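Local coordinates for protein lipase (Pelosinus fermentans, PDB 5AH0) that hydrolyses the polyester poly(butylene adipate-co-terephthalate) and, as a lipase, probably the ester bonds of lipids, at residues W205-K210 against T219-N224; Y4-V9 against G375-L380. One frame throughout, in Å; residues are numbered along the deposited sequence.

The two contacts lie on opposite sides of the chain's centre, with about 35 Å between their centres and about 17 Å between their nearest atoms. Along the chain interaction 2 brackets interaction 1: strand 6-9 comes near the start, the loop 205-210 and helix 215-223 follow in the middle, and helix 370-380 closes the fold near the end. Interaction 2 belongs to the core of the alpha/beta-hydrolase fold, where a C-terminal helix lies on the parallel sheet. Interaction 1 is a local surface contact of a loop and helix that follow helix 173-190. One joins the two chain ends in the core, and the other joins a surface loop to the helix shortly after it.

Interaction 1: W205-K210 against T219-N224; sequences WGLNRK and TNRVFN
Arg-221 reaches from helix 215-223 to the loop at Leu-207, Asn-208 and Lys-210. Its CG stands anti to the backbone N (chi1 178°), and a bend at chi3 brings the guanidinium to the backbone. There NH2 donates to Asn-208 O at 3.1 Å, with an N-H...O angle of 159°. The acceptor lies close to the guanidinium plane, yet NH2 sits above the carbonyl plane. A salt bridge to Glu-213 uses NH2 as well, and Lys-210 N bonds that carboxylate too.

Lys-210 crosses Arg-221 at about a right angle. Its CG lies over one guanidinium face, 3.5 Å from NH2, and the bend at chi2 carries CE to 3.7 Å from NH1. Its NZ is 4.0 Å from Arg-221 NH1, a like-charge approach that Glu-213 probably eases. Leu-207 CD2 makes a van der Waals contact with Arg-221 NH1 at 3.7 Å. A long, flat cation suits this place, offering N-H groups at its edge and a face to aliphatic carbon. A leucine here would probably leave Asn-208 O and Glu-213 without this donor. At the surface of this alpha/beta-hydrolase-family lipase, an arginine near the helix end thus bonds a main-chain carbonyl of the preceding loop.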
ATOM      1  N   TRP A 205      14.540  -7.206 -10.803  1.00 84.46           N
ATOM      2  CA  TRP A 205      15.028  -6.358 -11.885  1.00 81.46           C
ATOM      3  C   TRP A 205      16.550  -6.247 -11.857  1.00 81.90           C
ATOM      4  O   TRP A 205      17.132  -5.470 -12.601  1.00 78.68           O
ATOM      5  CB  TRP A 205      14.429  -4.962 -11.799  1.00 76.25           C
ATOM      6  CG  TRP A 205      12.933  -4.900 -11.786  1.00 75.28           C
ATOM      7  CD1 TRP A 205      12.124  -4.797 -10.689  1.00 74.98           C
ATOM      8  CD2 TRP A 205      12.065  -4.923 -12.925  1.00 76.21           C
ATOM      9  NE1 TRP A 205      10.804  -4.747 -11.077  1.00 73.46           N
ATOM     10  CE2 TRP A 205      10.742  -4.830 -12.445  1.00 73.54           C
ATOM     11  CE3 TRP A 205      12.278  -5.016 -14.306  1.00 80.18           C
ATOM     12  CZ2 TRP A 205       9.636  -4.823 -13.299  1.00 71.82           C
ATOM     13  CZ3 TRP A 205      11.176  -5.011 -15.151  1.00 79.03           C
ATOM     14  CH2 TRP A 205       9.873  -4.916 -14.643  1.00 75.44           C
ATOM     15  N   GLY A 206      17.184  -6.979 -10.949  1.00 83.54           N
ATOM     16  CA  GLY A 206      18.629  -6.935 -10.811  1.00 85.97           C
ATOM     17  C   GLY A 206      19.135  -5.654 -10.176  1.00 82.42           C
ATOM     18  O   GLY A 206      20.345  -5.411 -10.127  1.00 82.31           O
ATOM     19  N   LEU A 207      18.208  -4.830  -9.687  1.00 76.91           N
ATOM     20  CA  LEU A 207      18.573  -3.563  -9.067  1.00 76.11           C
ATOM     21  C   LEU A 207      18.700  -3.649  -7.549  1.00 79.61           C
ATOM     22  O   LEU A 207      18.025  -2.924  -6.811  1.00 85.90           O
ATOM     23  CB  LEU A 207      17.567  -2.479  -9.455  1.00 72.46           C
ATOM     24  CG  LEU A 207      17.664  -2.092 -10.933  1.00 75.82           C
ATOM     25  CD1 LEU A 207      16.586  -1.101 -11.339  1.00 74.01           C
ATOM     26  CD2 LEU A 207      19.047  -1.529 -11.230  1.00 76.86           C
ATOM     27  N   ASN A 208      19.571  -4.538  -7.088  1.00 79.84           N
ATOM     28  CA  ASN A 208      19.879  -4.648  -5.672  1.00 79.49           C
ATOM     29  C   ASN A 208      21.167  -3.901  -5.351  1.00 78.91           C
ATOM     30  O   ASN A 208      22.050  -3.794  -6.202  1.00 77.91           O
ATOM     31  CB  ASN A 208      19.984  -6.115  -5.265  1.00 83.20           C
ATOM     32  CG  ASN A 208      20.955  -6.877  -6.125  1.00 94.38           C
ATOM     33  OD1 ASN A 208      20.567  -7.479  -7.128  1.00 98.48           O
ATOM     34  ND2 ASN A 208      22.230  -6.847  -5.751  1.00 99.80           N
ATOM     35  N   ARG A 209      21.281  -3.390  -4.127  1.00 79.19           N
ATOM     36  CA  ARG A 209      22.452  -2.597  -3.777  1.00 81.59           C
ATOM     37  C   ARG A 209      23.733  -3.399  -3.903  1.00 89.51           C
ATOM     38  O   ARG A 209      23.812  -4.540  -3.452  1.00 89.85           O
ATOM     39  CB  ARG A 209      22.374  -2.049  -2.359  1.00 74.77           C
ATOM     40  CG  ARG A 209      23.431  -0.984  -2.153  1.00 73.36           C
ATOM     41  CD  ARG A 209      23.767  -0.747  -0.710  1.00 69.34           C
ATOM     42  NE  ARG A 209      22.673  -0.178   0.055  1.00 65.75           N
ATOM     43  CZ  ARG A 209      22.847   0.749   0.987  1.00 64.48           C
ATOM     44  NH1 ARG A 209      24.073   1.212   1.226  1.00 65.74           N
ATOM     45  NH2 ARG A 209      21.810   1.220   1.664  1.00 62.12           N
ATOM     46  N   LYS A 210      24.735  -2.780  -4.512  1.00 96.69           N
ATOM     47  CA  LYS A 210      26.054  -3.377  -4.636  1.00104.37           C
ATOM     48  C   LYS A 210      26.820  -3.247  -3.321  1.00105.88           C
ATOM     49  O   LYS A 210      26.453  -2.444  -2.460  1.00104.88           O
ATOM     50  CB  LYS A 210      26.816  -2.718  -5.778  1.00111.61           C
ATOM     51  CG  LYS A 210      25.988  -2.620  -7.050  1.00115.02           C
ATOM     52  CD  LYS A 210      25.431  -3.978  -7.457  1.00119.46           C
ATOM     53  CE  LYS A 210      24.687  -3.889  -8.777  1.00121.08           C
ATOM     54  NZ  LYS A 210      25.570  -3.402  -9.869  1.00124.58           N
ATOM     55  N   THR A 219      20.275   4.778  -4.217  1.00 55.91           N
ATOM     56  CA  THR A 219      18.991   5.436  -4.483  1.00 68.00           C
ATOM     57  C   THR A 219      18.938   6.093  -5.861  1.00 68.45           C
ATOM     58  O   THR A 219      17.986   5.885  -6.618  1.00 68.93           O
ATOM     59  CB  THR A 219      18.668   6.519  -3.419  1.00 57.58           C
ATOM     60  OG1 THR A 219      18.840   5.979  -2.103  1.00 56.23           O
ATOM     61  CG2 THR A 219      17.240   7.001  -3.569  1.00 53.10           C
ATOM     62  N   ASN A 220      19.957   6.888  -6.178  1.00 68.72           N
ATOM     63  CA  ASN A 220      20.049   7.521  -7.492  1.00 69.90           C
ATOM     64  C   ASN A 220      20.101   6.514  -8.633  1.00 71.60           C
ATOM     65  O   ASN A 220      19.464   6.712  -9.661  1.00 73.24           O
ATOM     66  CB  ASN A 220      21.256   8.460  -7.562  1.00 71.68           C
ATOM     67  CG  ASN A 220      21.013   9.760  -6.827  1.00 69.51           C
ATOM     68  OD1 ASN A 220      19.868  10.204  -6.696  1.00 69.14           O
ATOM     69  ND2 ASN A 220      22.083  10.386  -6.351  1.00 67.17           N
ATOM     70  N   ARG A 221      20.860   5.439  -8.458  1.00 71.95           N
ATOM     71  CA  ARG A 221      20.974   4.442  -9.517  1.00 72.75           C
ATOM     72  C   ARG A 221      19.612   3.793  -9.788  1.00 70.19           C
ATOM     73  O   ARG A 221      19.269   3.520 -10.936  1.00 72.36           O
ATOM     74  CB  ARG A 221      22.017   3.380  -9.148  1.00 67.56           C
ATOM     75  CG  ARG A 221      22.184   2.258 -10.180  1.00 71.06           C
ATOM     76  CD  ARG A 221      23.443   1.438  -9.912  1.00 77.91           C
ATOM     77  NE  ARG A 221      23.384   0.740  -8.626  1.00 78.52           N
ATOM     78  CZ  ARG A 221      22.834  -0.458  -8.436  1.00 79.96           C
ATOM     79  NH1 ARG A 221      22.295  -1.121  -9.454  1.00 82.22           N
ATOM     80  NH2 ARG A 221      22.835  -1.000  -7.224  1.00 78.52           N
ATOM     81  N   VAL A 222      18.813   3.598  -8.743  1.00 66.17           N
ATOM     82  CA  VAL A 222      17.490   3.003  -8.912  1.00 66.39           C
ATOM     83  C   VAL A 222      16.546   3.858  -9.755  1.00 72.36           C
ATOM     84  O   VAL A 222      15.915   3.356 -10.687  1.00 73.85           O
ATOM     85  CB  VAL A 222      16.819   2.749  -7.550  1.00 62.84           C
ATOM     86  CG1 VAL A 222      15.310   2.520  -7.718  1.00 59.68           C
ATOM     87  CG2 VAL A 222      17.496   1.585  -6.829  1.00 64.28           C
ATOM     88  N   PHE A 223      16.466   5.150  -9.441  1.00 74.85           N
ATOM     89  CA  PHE A 223      15.485   6.034 -10.076  1.00 74.42           C
ATOM     90  C   PHE A 223      16.029   6.763 -11.313  1.00 81.85           C
ATOM     91  O   PHE A 223      15.321   7.542 -11.955  1.00 84.18           O
ATOM     92  CB  PHE A 223      14.954   7.028  -9.042  1.00 65.44           C
ATOM     93  CG  PHE A 223      14.157   6.376  -7.948  1.00 60.17           C
ATOM     94  CD1 PHE A 223      12.821   6.054  -8.142  1.00 57.35           C
ATOM     95  CD2 PHE A 223      14.752   6.040  -6.748  1.00 58.12           C
ATOM     96  CE1 PHE A 223      12.088   5.437  -7.151  1.00 54.61           C
ATOM     97  CE2 PHE A 223      14.022   5.419  -5.746  1.00 58.24           C
ATOM     98  CZ  PHE A 223      12.688   5.117  -5.947  1.00 55.85           C
ATOM     99  N   ASN A 224      17.285   6.506 -11.649  1.00 86.09           N
ATOM    100  CA  ASN A 224      17.837   6.988 -12.908  1.00 90.27           C
ATOM    101  C   ASN A 224      17.895   5.842 -13.903  1.00 92.42           C
ATOM    102  O   ASN A 224      18.521   5.943 -14.952  1.00 97.10           O
ATOM    103  CB  ASN A 224      19.224   7.599 -12.712  1.00 93.42           C
ATOM    104  CG  ASN A 224      19.203   8.815 -11.807  1.00 94.99           C
ATOM    105  OD1 ASN A 224      18.164   9.174 -11.237  1.00 93.39           O
ATOM    106  ND2 ASN A 224      20.357   9.453 -11.659  1.00 98.09           N
TER

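Interaction 2: Y4-V9 against G375-L380; sequences YPIVLV and GLAEKL
Ile-6 meets Ala-377 and Leu-380 where helix 370-380 lies against strand 6-9, and a single methyl of the isoleucine makes the closest contacts. From the strand, the bond to CB points toward the helix. At CB the chain divides. The CG2 branch stands anti to the backbone N and makes none of these close contacts, whereas CG1 stands anti to the carbonyl carbon (chi1 -73°). CG1 already comes within 4.4 Å of Leu-380 CD1, and an extended chi2 of 169° carries CD1 on to the helix. There CD1 touches Ala-377 CB at 3.6 Å and lies 3.9 Å from Ala-377 CA, while Leu-380 CD1 approaches it at 4.2 Å.

A beta-branched isoleucine suits a strand, and its longer branch spans the distance to the helix. Ala-377 and Leu-380, three residues apart, lie close together on the helix surface. The small alanine lets the isoleucine tip come near the helix backbone, and the longer leucine brings its CD1 alongside the same methyl. Leu-380 also packs on Val-111 of strand 108-113 and on Ser-155 and Thr-157 of strand 153-159, and Ile-6 itself touches Val-111. The backbone of Ile-6 is hydrogen-bonded to Thr-42 and Tyr-44 within the sheet, and its side chain leaves the sheet on the helix side.

Such a helix on a parallel sheet is part of the layered alpha/beta-hydrolase architecture. All three touching residues are buried, and what meets between them is aliphatic carbon. The contact therefore draws its stability from burial and van der Waals fit rather than from directional bonds.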
ATOM      1  N   TYR A   4     -10.344 -13.206  13.826  1.00 61.58           N
ATOM      2  CA  TYR A   4      -9.369 -13.117  12.753  1.00 60.28           C
ATOM      3  C   TYR A   4      -8.289 -12.092  13.093  1.00 60.51           C
ATOM      4  O   TYR A   4      -8.583 -10.998  13.610  1.00 56.21           O
ATOM      5  CB  TYR A   4     -10.045 -12.735  11.442  1.00 60.82           C
ATOM      6  CG  TYR A   4     -11.169 -13.648  11.034  1.00 64.63           C
ATOM      7  CD1 TYR A   4     -11.044 -15.042  11.124  1.00 67.10           C
ATOM      8  CD2 TYR A   4     -12.361 -13.122  10.548  1.00 64.69           C
ATOM      9  CE1 TYR A   4     -12.091 -15.882  10.740  1.00 70.51           C
ATOM     10  CE2 TYR A   4     -13.404 -13.948  10.164  1.00 73.01           C
ATOM     11  CZ  TYR A   4     -13.269 -15.324  10.262  1.00 73.80           C
ATOM     12  OH  TYR A   4     -14.322 -16.117   9.873  1.00 80.01           O
ATOM     13  N   PRO A   5      -7.034 -12.440  12.798  1.00 58.60           N
ATOM     14  CA  PRO A   5      -5.947 -11.493  13.025  1.00 56.59           C
ATOM     15  C   PRO A   5      -5.951 -10.367  12.004  1.00 58.71           C
ATOM     16  O   PRO A   5      -6.628 -10.454  10.969  1.00 59.64           O
ATOM     17  CB  PRO A   5      -4.693 -12.355  12.878  1.00 56.79           C
ATOM     18  CG  PRO A   5      -5.119 -13.502  12.019  1.00 57.71           C
ATOM     19  CD  PRO A   5      -6.550 -13.762  12.369  1.00 57.73           C
ATOM     20  N   ILE A   6      -5.191  -9.319  12.312  1.00 56.16           N
ATOM     21  CA  ILE A   6      -5.006  -8.189  11.419  1.00 51.72           C
ATOM     22  C   ILE A   6      -3.633  -8.258  10.754  1.00 52.70           C
ATOM     23  O   ILE A   6      -2.630  -8.487  11.430  1.00 51.25           O
ATOM     24  CB  ILE A   6      -5.126  -6.868  12.175  1.00 43.77           C
ATOM     25  CG1 ILE A   6      -6.581  -6.602  12.551  1.00 45.20           C
ATOM     26  CG2 ILE A   6      -4.565  -5.746  11.347  1.00 41.75           C
ATOM     27  CD1 ILE A   6      -6.762  -5.445  13.530  1.00 39.10           C
ATOM     28  N   VAL A   7      -3.591  -8.073   9.435  1.00 50.54           N
ATOM     29  CA  VAL A   7      -2.322  -7.981   8.721  1.00 50.12           C
ATOM     30  C   VAL A   7      -2.157  -6.583   8.157  1.00 47.08           C
ATOM     31  O   VAL A   7      -2.987  -6.118   7.376  1.00 45.58           O
ATOM     32  CB  VAL A   7      -2.220  -9.037   7.583  1.00 53.55           C
ATOM     33  CG1 VAL A   7      -1.113  -8.679   6.601  1.00 49.59           C
ATOM     34  CG2 VAL A   7      -1.968 -10.397   8.169  1.00 54.18           C
ATOM     35  N   LEU A   8      -1.074  -5.918   8.544  1.00 49.89           N
ATOM     36  CA  LEU A   8      -0.866  -4.518   8.189  1.00 47.63           C
ATOM     37  C   LEU A   8      -0.024  -4.402   6.936  1.00 46.93           C
ATOM     38  O   LEU A   8       1.015  -5.052   6.817  1.00 49.94           O
ATOM     39  CB  LEU A   8      -0.210  -3.772   9.346  1.00 46.30           C
ATOM     40  CG  LEU A   8      -1.074  -3.579  10.591  1.00 45.48           C
ATOM     41  CD1 LEU A   8      -0.198  -3.165  11.755  1.00 46.85           C
ATOM     42  CD2 LEU A   8      -2.158  -2.537  10.349  1.00 34.13           C
ATOM     43  N   VAL A   9      -0.484  -3.583   5.995  1.00 45.75           N
ATOM     44  CA  VAL A   9       0.135  -3.511   4.678  1.00 44.78           C
ATOM     45  C   VAL A   9       0.476  -2.073   4.303  1.00 43.78           C
ATOM     46  O   VAL A   9      -0.415  -1.285   3.953  1.00 40.96           O
ATOM     47  CB  VAL A   9      -0.787  -4.132   3.598  1.00 46.54           C
ATOM     48  CG1 VAL A   9      -0.088  -4.169   2.235  1.00 47.54           C
ATOM     49  CG2 VAL A   9      -1.217  -5.538   4.004  1.00 48.67           C
ATOM     50  N   GLY A 375      -9.392   1.238  18.284  1.00 42.53           N
ATOM     51  CA  GLY A 375     -10.786   1.393  17.927  1.00 40.94           C
ATOM     52  C   GLY A 375     -11.125   0.681  16.636  1.00 45.90           C
ATOM     53  O   GLY A 375     -12.161   0.023  16.534  1.00 51.47           O
ATOM     54  N   LEU A 376     -10.246   0.798  15.648  1.00 45.25           N
ATOM     55  CA  LEU A 376     -10.453   0.116  14.377  1.00 44.95           C
ATOM     56  C   LEU A 376     -10.459  -1.396  14.563  1.00 48.78           C
ATOM     57  O   LEU A 376     -11.371  -2.070  14.080  1.00 52.97           O
ATOM     58  CB  LEU A 376      -9.382   0.523  13.358  1.00 44.70           C
ATOM     59  CG  LEU A 376      -9.378  -0.269  12.037  1.00 45.58           C
ATOM     60  CD1 LEU A 376     -10.768  -0.296  11.375  1.00 41.76           C
ATOM     61  CD2 LEU A 376      -8.315   0.273  11.050  1.00 34.51           C
ATOM     62  N   ALA A 377      -9.463  -1.928  15.273  1.00 47.77           N
ATOM     63  CA  ALA A 377      -9.403  -3.375  15.523  1.00 52.33           C
ATOM     64  C   ALA A 377     -10.659  -3.904  16.225  1.00 59.52           C
ATOM     65  O   ALA A 377     -11.148  -4.983  15.883  1.00 62.21           O
ATOM     66  CB  ALA A 377      -8.183  -3.724  16.339  1.00 48.54           C
ATOM     67  N   GLU A 378     -11.166  -3.152  17.204  1.00 61.95           N
ATOM     68  CA  GLU A 378     -12.404  -3.515  17.897  1.00 64.24           C
ATOM     69  C   GLU A 378     -13.542  -3.644  16.904  1.00 63.60           C
ATOM     70  O   GLU A 378     -14.283  -4.626  16.935  1.00 67.01           O
ATOM     71  CB  GLU A 378     -12.784  -2.484  18.963  1.00 68.12           C
ATOM     72  CG  GLU A 378     -11.826  -2.381  20.139  1.00 75.93           C
ATOM     73  CD  GLU A 378     -12.166  -1.225  21.088  1.00 84.21           C
ATOM     74  OE1 GLU A 378     -12.901  -0.295  20.681  1.00 83.77           O
ATOM     75  OE2 GLU A 378     -11.704  -1.256  22.251  1.00 89.31           O
ATOM     76  N   LYS A 379     -13.662  -2.657  16.017  1.00 58.68           N
ATOM     77  CA  LYS A 379     -14.723  -2.658  15.023  1.00 60.99           C
ATOM     78  C   LYS A 379     -14.606  -3.908  14.154  1.00 61.14           C
ATOM     79  O   LYS A 379     -15.595  -4.604  13.897  1.00 64.27           O
ATOM     80  CB  LYS A 379     -14.674  -1.390  14.163  1.00 62.41           C
ATOM     81  CG  LYS A 379     -15.875  -1.234  13.225  1.00 71.49           C
ATOM     82  CD  LYS A 379     -16.110   0.223  12.782  1.00 75.90           C
ATOM     83  CE  LYS A 379     -15.052   0.691  11.794  1.00 74.18           C
ATOM     84  NZ  LYS A 379     -15.083  -0.188  10.595  1.00 74.98           N
ATOM     85  N   LEU A 380     -13.379  -4.210  13.745  1.00 57.02           N
ATOM     86  CA  LEU A 380     -13.118  -5.333  12.860  1.00 58.53           C
ATOM     87  C   LEU A 380     -13.398  -6.663  13.546  1.00 62.01           C
ATOM     88  O   LEU A 380     -13.697  -7.653  12.886  1.00 62.10           O
ATOM     89  CB  LEU A 380     -11.674  -5.289  12.363  1.00 56.06           C
ATOM     90  CG  LEU A 380     -11.360  -4.099  11.460  1.00 51.64           C
ATOM     91  CD1 LEU A 380      -9.901  -4.099  11.074  1.00 47.68           C
ATOM     92  CD2 LEU A 380     -12.244  -4.152  10.226  1.00 54.02           C
TER